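Local atomic coordinates of agmatinase (Deinococcus radiodurans, PDB entry 1WOI), a protein that probably hydrolyses agmatine to putrescine and urea as a manganese-dependent member of the arginase family, with two manganese ions in each subunit. Residues A130-P135 / L170-H175; L142-D147 / G180-R185; D147-R152 / N159-R164; F226-D231 / L270-L275. One frame throughout, in Å; residues are numbered along the deposited sequence.

Overall arrangement
Contact 4 lies nearest the centre of the chain, about 3 Å from it centre to centre, and joins two neighbouring strands of the central parallel sheet. Contacts 2 and 3 lie towards the C-terminal ends of the sheet's strands and share Asp147. They tie down the loops that, with contact 4, bring carboxylates and a histidine to the two manganese ions. Contact 1 is partly exposed and far from the metals, where a single asparagine amide joins two turns. Contact 2 uses the end of strand 173-181 and contact 1 its beginning. Contacts 2, 3 and 4 all supply metal ligands; contact 3 differs by its arginine bonds, contact 4 by its backbone ladder and apolar packing.

Contact 1. Residues A130-P135 / L170-H175; sequences AFADVP and LPNLVH
Two type I beta turns, Phe131 to Val134 and Leu170 to Leu173, are joined by Asn172, whose amide reaches from one turn into the other. Its ND2 gives one bond to Phe131 O and one to Val134 O, each 2.9 Å from ND2, so both ends of the first turn are held by one nitrogen. The bond to Val134 O is nearly straight (166°) and lies in the amide plane, whereas the one to Phe131 O is more bent. Phe131 O also takes the turn's own bond from Val134 N and is therefore gripped twice. With chi1 at 59°, the CG of Asn172 sits between its backbone N and carbonyl carbon, which carries the amide across to the carbonyls. Beside this polar joint Leu170 puts one methyl branch against a small partner: its CD2 presses on Ala132 CB at 3.5 Å, a tight carbon contact. Arg108 of helix 93-108 also meets the first turn, by a salt bridge to Asp133 and a cation-pi contact with Phe131. The Phe131 turn follows helix 124-128 and leads into strand 137-142, while the Leu170 turn follows helix 162-169 and leads into the adjacent strand 173-181.

Contact 2. Residues L142-D147 / G180-R185; sequences LDAHLD and GLRGLR. With MN (manganese (II) ion), chain H; MN (manganese (II) ion), chain G.
Gly180 meets Asp143 backbone to backbone, its C 3.0 Å from Asp143 O, where the end of strand 173-181 runs beside the loop leaving strand 137-142. At phi 113° a CB would be jammed against the preceding carbonyl O and would also run into Asp143 O, so the close approach depends on glycine. Leu181 follows, its CA-H directed at Ala144 O with a CA to O distance of 3.5 Å. Its CG lies beside the backbone N, anti to the carbonyl carbon, and the side chain crosses that of Leu146 at a slant, CD1 to CD1 at 3.9 Å; Ile201 of strand 200-203 touches both leucines. The loop held in this way is the metal-binding DAHLD sequence of the arginase family. Asp143 spans the two manganese ions, OD1 on the one of chain H and OD2 on the one of chain G; His145 ND1 binds the former and Asp147 OD2 the latter. In an Asx turn His145 N meets Asp143 OD1 at 2.8 Å from above the carboxylate plane. Arg182 N then donates to Ala144 O at 3.2 Å (163°). With chi1 at 57° and an extended chain to NE, its guanidinium lies with one face over Ala144 CB, which is 3.7 Å from NH1; the same methyl also lies over a face of the His145 ring. NH1 bonds Gly180 O at 2.9 Å, in the carbonyl plane, and Gly232 O as well, while NH2 donates to Glu245 O. Further on, Arg185 reaches the backbone carbonyls of Val63 and Pro65 of a neighbouring subunit.

Contact 3. Residues D147-R152 / N159-R164; sequences DFTDTR and NSSPFR. With MN (manganese (II) ion), chain G.
Arg152 NH2 is held by two groups: it donates to Asn159 OD1 and to Ser160 OG, each 2.8 Å from NH2. Both oxygens lie at the guanidinium's edge, somewhat out of its plane, and the Asn159 amide stands almost perpendicular to it (87°). A bend at chi3 brings the arginine's end round to them. Next to this pair Thr149 N donates to Ser160 O at 2.9 Å, a backbone bond that closes the loop on the turn just before helix 162-169. The loop begins at Asp147, whose OD2 is a manganese ligand, so these bonds hold a metal-binding loop against the helix start. Phe163 N makes a weak bond to Asp147 O, which also lies at the edge of the Phe163 ring. Bent at chi2 (62°), the chain of Arg164 lays CD over one face of the Phe148 ring in a CH-pi contact, 3.5 Å from the ring centroid, and brings NH1 to Phe148 O at 2.8 Å, in both the carbonyl and the guanidinium planes. NH1 has a second partner in Glu189, and Asp150 CB packs over one face of the guanidinium. Phe163 CB meets the edge of the Phe148 ring, its distance to CD1 being 3.9 Å. Arg152 also bonds Ser90 of another subunit. Helix 188-196 packs on Phe148 through Ala193 and Ala194, while Phe163 points from helix 162-169 onto Val139 and Gln141 of strand 137-142.

Contact 4. Residues F226-D231 / L270-L275; sequences FSVDVD and LDLVEL. With MN (manganese (II) ion), chain H; MN (manganese (II) ion), chain G.
Phe226 and Val228 pack beside Leu270 and Leu272 on the tight, apolar face of two parallel strands in the middle of the arginase-family sheet. Phe226 CB lies 3.8 Å from Leu270 CG, and the branches of Leu272 divide the work: CD2 meets Val228 CG1 at 3.8 Å, while CD1 reaches Val230 CG1 at 3.7 Å. Helices 251-264 and 284-302 close over this face. A regular ladder, Asp271 N to Phe226 O, Val228 N to Asp271 O, Val273 N to Val228 O and Val230 N to Val273 O, holds the backbones of a beta-alpha-beta unit. On the other face, polar but for Val273, metal bonds and a water shared by both ions replace close-packed carbons. Asp229 OD2 bridges the manganese ions, 2.2 Å from that of chain G and 2.3 Å from that of chain H, which Asp231 grips with both oxygens. Asp229 OD1 instead takes Asp231 N at 2.9 Å in an Asx turn. The CG of Asp271 stands between its backbone N and carbonyl carbon (chi1 69°), turning the syn lone pair of OD1 to Ser227 OG, which donates at 3.0 Å and also bonds His121 NE2. Since His121 ND1 binds manganese, Asp271 and Ser227 form a second shell that would help fix this ring's rotation.

Contact 1. Residues A130-P135 / L170-H175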
# COMPACT_ATOMS: atom_id res chain seq x y z
N ALA A 130 -1.02 35.72 15.00
CA ALA A 130 -1.50 36.69 14.02
C ALA A 130 -2.86 37.28 14.41
O ALA A 130 -3.37 38.15 13.71
CB ALA A 130 -1.60 36.03 12.66
N PHE A 131 -3.42 36.81 15.52
CA PHE A 131 -4.72 37.29 16.00
C PHE A 131 -4.61 38.04 17.33
O PHE A 131 -5.53 38.03 18.14
CB PHE A 131 -5.70 36.11 16.17
CG PHE A 131 -6.02 35.39 14.89
CD1 PHE A 131 -5.05 34.60 14.26
CD2 PHE A 131 -7.27 35.51 14.30
CE1 PHE A 131 -5.34 33.95 13.05
CE2 PHE A 131 -7.57 34.86 13.10
CZ PHE A 131 -6.59 34.08 12.47
N ALA A 132 -3.47 38.69 17.56
CA ALA A 132 -3.26 39.42 18.80
C ALA A 132 -4.23 40.59 18.99
O ALA A 132 -4.50 41.00 20.11
CB ALA A 132 -1.83 39.92 18.87
N ASP A 133 -4.76 41.13 17.89
CA ASP A 133 -5.67 42.27 17.99
C ASP A 133 -7.14 41.90 18.11
O ASP A 133 -8.00 42.77 18.01
CB ASP A 133 -5.46 43.21 16.79
CG ASP A 133 -5.89 42.59 15.47
OD1 ASP A 133 -5.66 43.23 14.42
OD2 ASP A 133 -6.46 41.48 15.48
N VAL A 134 -7.43 40.63 18.35
CA VAL A 134 -8.81 40.17 18.49
C VAL A 134 -9.20 40.16 19.97
O VAL A 134 -8.68 39.36 20.75
CB VAL A 134 -9.00 38.76 17.91
CG1 VAL A 134 -10.43 38.29 18.14
CG2 VAL A 134 -8.67 38.77 16.42
N PRO A 135 -10.13 41.03 20.37
CA PRO A 135 -10.55 41.08 21.78
C PRO A 135 -11.19 39.79 22.29
O PRO A 135 -12.01 39.17 21.61
CB PRO A 135 -11.52 42.27 21.81
CG PRO A 135 -12.11 42.26 20.43
CD PRO A 135 -10.90 41.99 19.56
N LEU A 170 -0.23 35.50 23.87
CA LEU A 170 -1.41 36.31 23.59
C LEU A 170 -2.33 36.52 24.78
O LEU A 170 -3.20 35.71 25.06
CB LEU A 170 -2.22 35.65 22.47
CG LEU A 170 -1.49 35.48 21.14
CD1 LEU A 170 -2.08 34.32 20.35
CD2 LEU A 170 -1.59 36.78 20.35
N PRO A 171 -2.14 37.64 25.50
CA PRO A 171 -3.00 37.89 26.66
C PRO A 171 -4.48 38.01 26.28
O PRO A 171 -5.35 37.86 27.13
CB PRO A 171 -2.44 39.20 27.22
CG PRO A 171 -1.90 39.89 26.01
CD PRO A 171 -1.20 38.75 25.29
N ASN A 172 -4.75 38.25 25.00
CA ASN A 172 -6.13 38.38 24.52
C ASN A 172 -6.83 37.02 24.33
O ASN A 172 -8.06 36.97 24.20
CB ASN A 172 -6.17 39.18 23.21
CG ASN A 172 -5.35 38.55 22.10
OD1 ASN A 172 -4.16 38.30 22.27
ND2 ASN A 172 -5.99 38.29 20.96
N LEU A 173 -6.06 35.94 24.31
CA LEU A 173 -6.62 34.60 24.16
C LEU A 173 -7.12 34.23 25.56
O LEU A 173 -6.39 33.65 26.37
CB LEU A 173 -5.54 33.61 23.71
CG LEU A 173 -6.00 32.42 22.87
CD1 LEU A 173 -4.81 31.51 22.58
CD2 LEU A 173 -7.08 31.65 23.61
N VAL A 174 -8.38 34.56 25.83
CA VAL A 174 -8.96 34.34 27.15
C VAL A 174 -9.61 33.01 27.46
O VAL A 174 -9.82 32.69 28.63
CB VAL A 174 -9.99 35.45 27.47
CG1 VAL A 174 -9.30 36.81 27.42
CG2 VAL A 174 -11.14 35.39 26.47
N HIS A 175 -9.95 32.24 26.44
CA HIS A 175 -10.61 30.97 26.72
C HIS A 175 -10.50 29.97 25.59
O HIS A 175 -10.48 30.33 24.41
CB HIS A 175 -12.09 31.23 27.04
CG HIS A 175 -12.84 30.01 27.47
ND1 HIS A 175 -13.56 29.23 26.60
CD2 HIS A 175 -12.98 29.45 28.69
CE1 HIS A 175 -14.12 28.23 27.26
NE2 HIS A 175 -13.78 28.34 28.54

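Contact 2. Residues L142-D147 / G180-R185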
# COMPACT_ATOMS: atom_id res chain seq x y z
N LEU A 142 -11.25 20.94 18.39
CA LEU A 142 -11.71 19.56 18.22
C LEU A 142 -10.40 18.79 18.29
O LEU A 142 -9.49 19.03 17.49
CB LEU A 142 -12.39 19.35 16.86
CG LEU A 142 -13.73 20.06 16.62
CD1 LEU A 142 -14.38 19.49 15.37
CD2 LEU A 142 -14.64 19.85 17.81
N ASP A 143 -10.28 17.87 19.23
CA ASP A 143 -9.00 17.17 19.39
C ASP A 143 -9.16 16.01 20.35
O ASP A 143 -10.00 16.04 21.25
CB ASP A 143 -7.99 18.17 19.98
CG ASP A 143 -6.55 17.83 19.68
OD1 ASP A 143 -6.19 16.64 19.64
OD2 ASP A 143 -5.77 18.79 19.50
N ALA A 144 -8.34 14.97 20.16
CA ALA A 144 -8.36 13.84 21.07
C ALA A 144 -7.42 14.21 22.20
O ALA A 144 -7.46 13.62 23.28
CB ALA A 144 -7.86 12.58 20.35
N HIS A 145 -6.57 15.21 21.96
CA HIS A 145 -5.58 15.64 22.94
C HIS A 145 -5.76 17.11 23.36
O HIS A 145 -6.31 17.92 22.63
CB HIS A 145 -4.17 15.44 22.39
CG HIS A 145 -3.97 14.12 21.69
ND1 HIS A 145 -4.04 13.99 20.32
CD2 HIS A 145 -3.70 12.89 22.17
CE1 HIS A 145 -3.81 12.73 19.98
NE2 HIS A 145 -3.61 12.04 21.09
N LEU A 146 -5.28 17.44 24.56
CA LEU A 146 -5.42 18.80 25.08
C LEU A 146 -4.41 19.79 24.48
O LEU A 146 -4.75 20.95 24.21
CB LEU A 146 -5.28 18.79 26.61
CG LEU A 146 -5.59 20.10 27.33
CD1 LEU A 146 -7.07 20.45 27.16
CD2 LEU A 146 -5.24 19.95 28.81
N ASP A 147 -3.18 19.33 24.26
CA ASP A 147 -2.10 20.14 23.71
C ASP A 147 -1.86 21.46 24.46
O ASP A 147 -1.70 22.52 23.85
CB ASP A 147 -2.36 20.43 22.22
CG ASP A 147 -2.45 19.17 21.39
OD1 ASP A 147 -1.81 18.15 21.74
OD2 ASP A 147 -3.16 19.20 20.37
N GLY A 180 -13.66 16.43 22.56
CA GLY A 180 -13.21 15.18 21.97
C GLY A 180 -12.12 14.44 22.72
O GLY A 180 -11.71 13.35 22.31
N LEU A 181 -11.64 15.01 23.82
CA LEU A 181 -10.56 14.38 24.59
C LEU A 181 -10.84 12.95 25.04
O LEU A 181 -11.93 12.63 25.52
CB LEU A 181 -10.23 15.24 25.82
CG LEU A 181 -9.78 16.67 25.54
CD1 LEU A 181 -9.37 17.33 26.85
CD2 LEU A 181 -8.61 16.67 24.56
N ARG A 182 -9.83 12.10 24.88
CA ARG A 182 -9.91 10.69 25.26
C ARG A 182 -8.51 10.09 25.22
O ARG A 182 -7.60 10.65 24.60
CB ARG A 182 -10.81 9.94 24.28
CG ARG A 182 -10.38 10.04 22.83
CD ARG A 182 -11.45 9.43 21.93
NE ARG A 182 -11.03 9.36 20.54
CZ ARG A 182 -11.02 10.38 19.69
NH1 ARG A 182 -11.42 11.59 20.08
NH2 ARG A 182 -10.62 10.20 18.44
N GLY A 183 -8.33 8.95 25.87
CA GLY A 183 -7.02 8.32 25.88
C GLY A 183 -6.61 7.93 27.28
O GLY A 183 -7.13 8.46 28.26
N LEU A 184 -5.68 6.99 27.39
CA LEU A 184 -5.23 6.52 28.69
C LEU A 184 -4.34 7.51 29.42
O LEU A 184 -4.28 7.48 30.64
CB LEU A 184 -4.47 5.20 28.55
CG LEU A 184 -5.25 3.98 28.05
CD1 LEU A 184 -4.31 2.79 28.04
CD2 LEU A 184 -6.44 3.71 28.96
N ARG A 185 -3.66 8.37 28.68
CA ARG A 185 -2.73 9.30 29.31
C ARG A 185 -2.93 10.78 28.99
O ARG A 185 -3.15 11.16 27.85
CB ARG A 185 -1.29 8.93 28.93
CG ARG A 185 -0.22 9.56 29.82
CD ARG A 185 1.16 9.51 29.16
NE ARG A 185 1.42 8.23 28.51
CZ ARG A 185 1.65 7.09 29.14
NH1 ARG A 185 1.66 7.05 30.47
NH2 ARG A 185 1.87 5.98 28.45
MN MN H . -4.56 15.47 18.62
MN MN G . -3.89 18.40 18.60
O HOH W 1 -2.33 16.65 19.03

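Contact 3. Residues D147-R152 / N159-R164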
# COMPACT_ATOMS: atom_id res chain seq x y z
N ASP A 147 -3.18 19.33 24.26
CA ASP A 147 -2.10 20.14 23.71
C ASP A 147 -1.86 21.46 24.46
O ASP A 147 -1.70 22.52 23.85
CB ASP A 147 -2.36 20.43 22.22
CG ASP A 147 -2.45 19.17 21.39
OD1 ASP A 147 -1.81 18.15 21.74
OD2 ASP A 147 -3.16 19.20 20.37
N PHE A 148 -1.83 21.37 25.78
CA PHE A 148 -1.59 22.54 26.63
C PHE A 148 -0.39 22.27 27.54
O PHE A 148 -0.29 22.81 28.64
CB PHE A 148 -2.83 22.83 27.49
CG PHE A 148 -2.88 24.24 28.01
CD1 PHE A 148 -3.02 25.31 27.14
CD2 PHE A 148 -2.79 24.50 29.37
CE1 PHE A 148 -3.05 26.63 27.61
CE2 PHE A 148 -2.82 25.81 29.85
CZ PHE A 148 -2.95 26.87 28.97
N THR A 149 0.53 21.43 27.05
CA THR A 149 1.74 21.06 27.79
C THR A 149 2.83 22.13 27.71
O THR A 149 3.02 22.76 26.66
CB THR A 149 2.29 19.70 27.25
OG1 THR A 149 1.40 18.64 27.62
CG2 THR A 149 3.69 19.41 27.80
N ASP A 150 3.53 22.35 28.81
CA ASP A 150 4.60 23.34 28.85
C ASP A 150 5.80 22.79 28.08
O ASP A 150 6.16 23.31 27.02
CB ASP A 150 5.00 23.67 30.30
CG ASP A 150 6.09 24.73 30.38
OD1 ASP A 150 6.50 25.24 29.31
OD2 ASP A 150 6.53 25.07 31.51
N THR A 151 6.41 21.73 28.61
CA THR A 151 7.57 21.09 27.98
C THR A 151 7.32 19.60 27.77
O THR A 151 6.73 18.94 28.62
CB THR A 151 8.85 21.23 28.83
OG1 THR A 151 9.17 22.61 29.00
CG2 THR A 151 10.01 20.54 28.15
N ARG A 152 7.80 19.09 26.64
CA ARG A 152 7.66 17.67 26.29
C ARG A 152 8.90 17.30 25.46
O ARG A 152 9.24 18.00 24.51
CB ARG A 152 6.40 17.44 25.44
CG ARG A 152 5.96 15.99 25.33
CD ARG A 152 5.23 15.72 24.01
NE ARG A 152 6.16 15.73 22.88
CZ ARG A 152 5.80 15.71 21.60
NH1 ARG A 152 6.72 15.72 20.65
NH2 ARG A 152 4.51 15.69 21.27
N ASN A 159 4.19 19.57 19.19
CA ASN A 159 2.77 19.70 18.89
C ASN A 159 1.90 19.48 20.13
O ASN A 159 0.67 19.50 20.05
CB ASN A 159 2.35 18.74 17.76
CG ASN A 159 2.59 17.27 18.09
OD1 ASN A 159 3.40 16.95 18.97
ND2 ASN A 159 1.87 16.38 17.42
N SER A 160 2.40 19.23 21.24
CA SER A 160 1.66 19.04 22.48
C SER A 160 1.58 20.35 23.28
O SER A 160 0.94 20.39 24.33
CB SER A 160 2.32 17.96 23.35
OG SER A 160 2.35 16.70 22.69
N SER A 161 2.21 21.40 22.77
CA SER A 161 2.25 22.69 23.47
C SER A 161 1.72 23.93 22.74
O SER A 161 1.77 25.03 23.31
CB SER A 161 3.69 23.01 23.87
OG SER A 161 4.27 21.96 24.61
N PRO A 162 1.19 23.79 21.51
CA PRO A 162 0.72 25.00 20.82
C PRO A 162 -0.19 25.98 21.57
O PRO A 162 0.01 27.19 21.49
CB PRO A 162 0.07 24.44 19.55
CG PRO A 162 -0.43 23.10 19.98
CD PRO A 162 0.73 22.58 20.81
N PHE A 163 -1.17 25.47 22.30
CA PHE A 163 -2.07 26.37 23.01
C PHE A 163 -1.48 26.93 24.28
O PHE A 163 -1.91 27.98 24.76
CB PHE A 163 -3.40 25.66 23.28
CG PHE A 163 -4.12 25.30 22.02
CD1 PHE A 163 -4.23 23.97 21.62
CD2 PHE A 163 -4.60 26.29 21.17
CE1 PHE A 163 -4.80 23.64 20.39
CE2 PHE A 163 -5.17 25.97 19.94
CZ PHE A 163 -5.27 24.64 19.55
N ARG A 164 -0.47 26.26 24.83
CA ARG A 164 0.18 26.75 26.04
C ARG A 164 1.04 27.93 25.59
O ARG A 164 1.05 28.99 26.21
CB ARG A 164 1.06 25.65 26.66
CG ARG A 164 1.62 25.99 28.04
CD ARG A 164 0.51 26.19 29.06
NE ARG A 164 1.01 26.29 30.43
CZ ARG A 164 1.24 25.26 31.24
NH1 ARG A 164 1.00 24.02 30.83
NH2 ARG A 164 1.70 25.47 32.47
MN MN G . -3.89 18.40 18.60
O HOH W 1 -2.33 16.65 19.03

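Contact 4. Residues F226-D231 / L270-L275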
# COMPACT_ATOMS: atom_id res chain seq x y z
N PHE A 226 -11.39 28.49 15.08
CA PHE A 226 -11.59 27.05 15.10
C PHE A 226 -10.29 26.31 14.85
O PHE A 226 -9.59 26.59 13.88
CB PHE A 226 -12.55 26.61 13.99
CG PHE A 226 -13.99 26.97 14.24
CD1 PHE A 226 -14.75 27.53 13.22
CD2 PHE A 226 -14.59 26.71 15.46
CE1 PHE A 226 -16.10 27.82 13.42
CE2 PHE A 226 -15.93 27.00 15.67
CZ PHE A 226 -16.69 27.56 14.65
N SER A 227 -9.96 25.37 15.73
CA SER A 227 -8.77 24.56 15.53
C SER A 227 -9.26 23.12 15.45
O SER A 227 -9.70 22.54 16.44
CB SER A 227 -7.79 24.69 16.68
OG SER A 227 -6.65 23.88 16.41
N VAL A 228 -9.20 22.55 14.25
CA VAL A 228 -9.65 21.18 14.07
C VAL A 228 -8.49 20.22 13.87
O VAL A 228 -7.79 20.28 12.86
CB VAL A 228 -10.60 21.06 12.85
CG1 VAL A 228 -11.09 19.61 12.71
CG2 VAL A 228 -11.78 22.02 13.01
N ASP A 229 -8.28 19.36 14.86
CA ASP A 229 -7.24 18.34 14.78
C ASP A 229 -8.01 17.11 14.30
O ASP A 229 -8.94 16.65 14.97
CB ASP A 229 -6.66 18.07 16.17
CG ASP A 229 -5.54 17.03 16.14
OD1 ASP A 229 -5.58 16.11 15.30
OD2 ASP A 229 -4.64 17.13 16.99
N VAL A 230 -7.63 16.57 13.14
CA VAL A 230 -8.36 15.42 12.62
C VAL A 230 -8.40 14.22 13.55
O VAL A 230 -9.30 13.38 13.41
CB VAL A 230 -7.82 14.98 11.23
CG1 VAL A 230 -7.82 16.15 10.26
CG2 VAL A 230 -6.41 14.39 11.36
N ASP A 231 -7.47 14.10 14.50
CA ASP A 231 -7.53 12.94 15.38
C ASP A 231 -8.66 13.05 16.39
O ASP A 231 -8.89 12.12 17.17
CB ASP A 231 -6.18 12.62 16.06
CG ASP A 231 -5.69 13.71 17.00
OD1 ASP A 231 -6.52 14.35 17.68
OD2 ASP A 231 -4.46 13.89 17.05
N LEU A 270 -9.84 29.50 10.98
CA LEU A 270 -9.91 28.07 11.22
C LEU A 270 -8.66 27.38 10.73
O LEU A 270 -8.11 27.75 9.70
CB LEU A 270 -11.13 27.47 10.50
CG LEU A 270 -11.27 25.94 10.46
CD1 LEU A 270 -12.74 25.55 10.30
CD2 LEU A 270 -10.43 25.38 9.32
N ASP A 271 -8.18 26.39 11.48
CA ASP A 271 -7.04 25.63 11.02
C ASP A 271 -7.44 24.16 11.03
O ASP A 271 -8.32 23.74 11.79
CB ASP A 271 -5.74 25.91 11.82
CG ASP A 271 -5.76 25.39 13.25
OD1 ASP A 271 -6.28 24.29 13.51
OD2 ASP A 271 -5.19 26.10 14.12
N LEU A 272 -6.85 23.41 10.11
CA LEU A 272 -7.13 21.98 9.95
C LEU A 272 -5.74 21.37 10.05
O LEU A 272 -4.92 21.54 9.15
CB LEU A 272 -7.73 21.74 8.56
CG LEU A 272 -8.40 20.38 8.29
CD1 LEU A 272 -7.38 19.25 8.21
CD2 LEU A 272 -9.40 20.13 9.39
N VAL A 273 -5.49 20.66 11.15
CA VAL A 273 -4.17 20.07 11.39
C VAL A 273 -4.11 18.57 11.64
O VAL A 273 -5.13 17.92 11.85
CB VAL A 273 -3.49 20.77 12.59
CG1 VAL A 273 -3.40 22.26 12.34
CG2 VAL A 273 -4.27 20.49 13.88
N GLU A 274 -2.89 18.04 11.59
CA GLU A 274 -2.57 16.63 11.83
C GLU A 274 -3.06 15.60 10.81
O GLU A 274 -3.01 14.40 11.07
CB GLU A 274 -3.03 16.22 13.24
CG GLU A 274 -2.29 16.91 14.40
CD GLU A 274 -0.84 16.47 14.58
OE1 GLU A 274 -0.46 15.38 14.10
OE2 GLU A 274 -0.06 17.21 15.23
N LEU A 275 -3.52 16.04 9.65
CA LEU A 275 -3.96 15.09 8.63
C LEU A 275 -2.67 14.49 8.06
O LEU A 275 -1.74 15.22 7.74
CB LEU A 275 -4.70 15.82 7.50
CG LEU A 275 -5.60 15.05 6.52
CD1 LEU A 275 -5.31 15.54 5.11
CD2 LEU A 275 -5.41 13.56 6.63
MN MN H . -4.56 15.47 18.62
MN MN G . -3.89 18.40 18.60
O HOH W 1 -2.33 16.65 19.03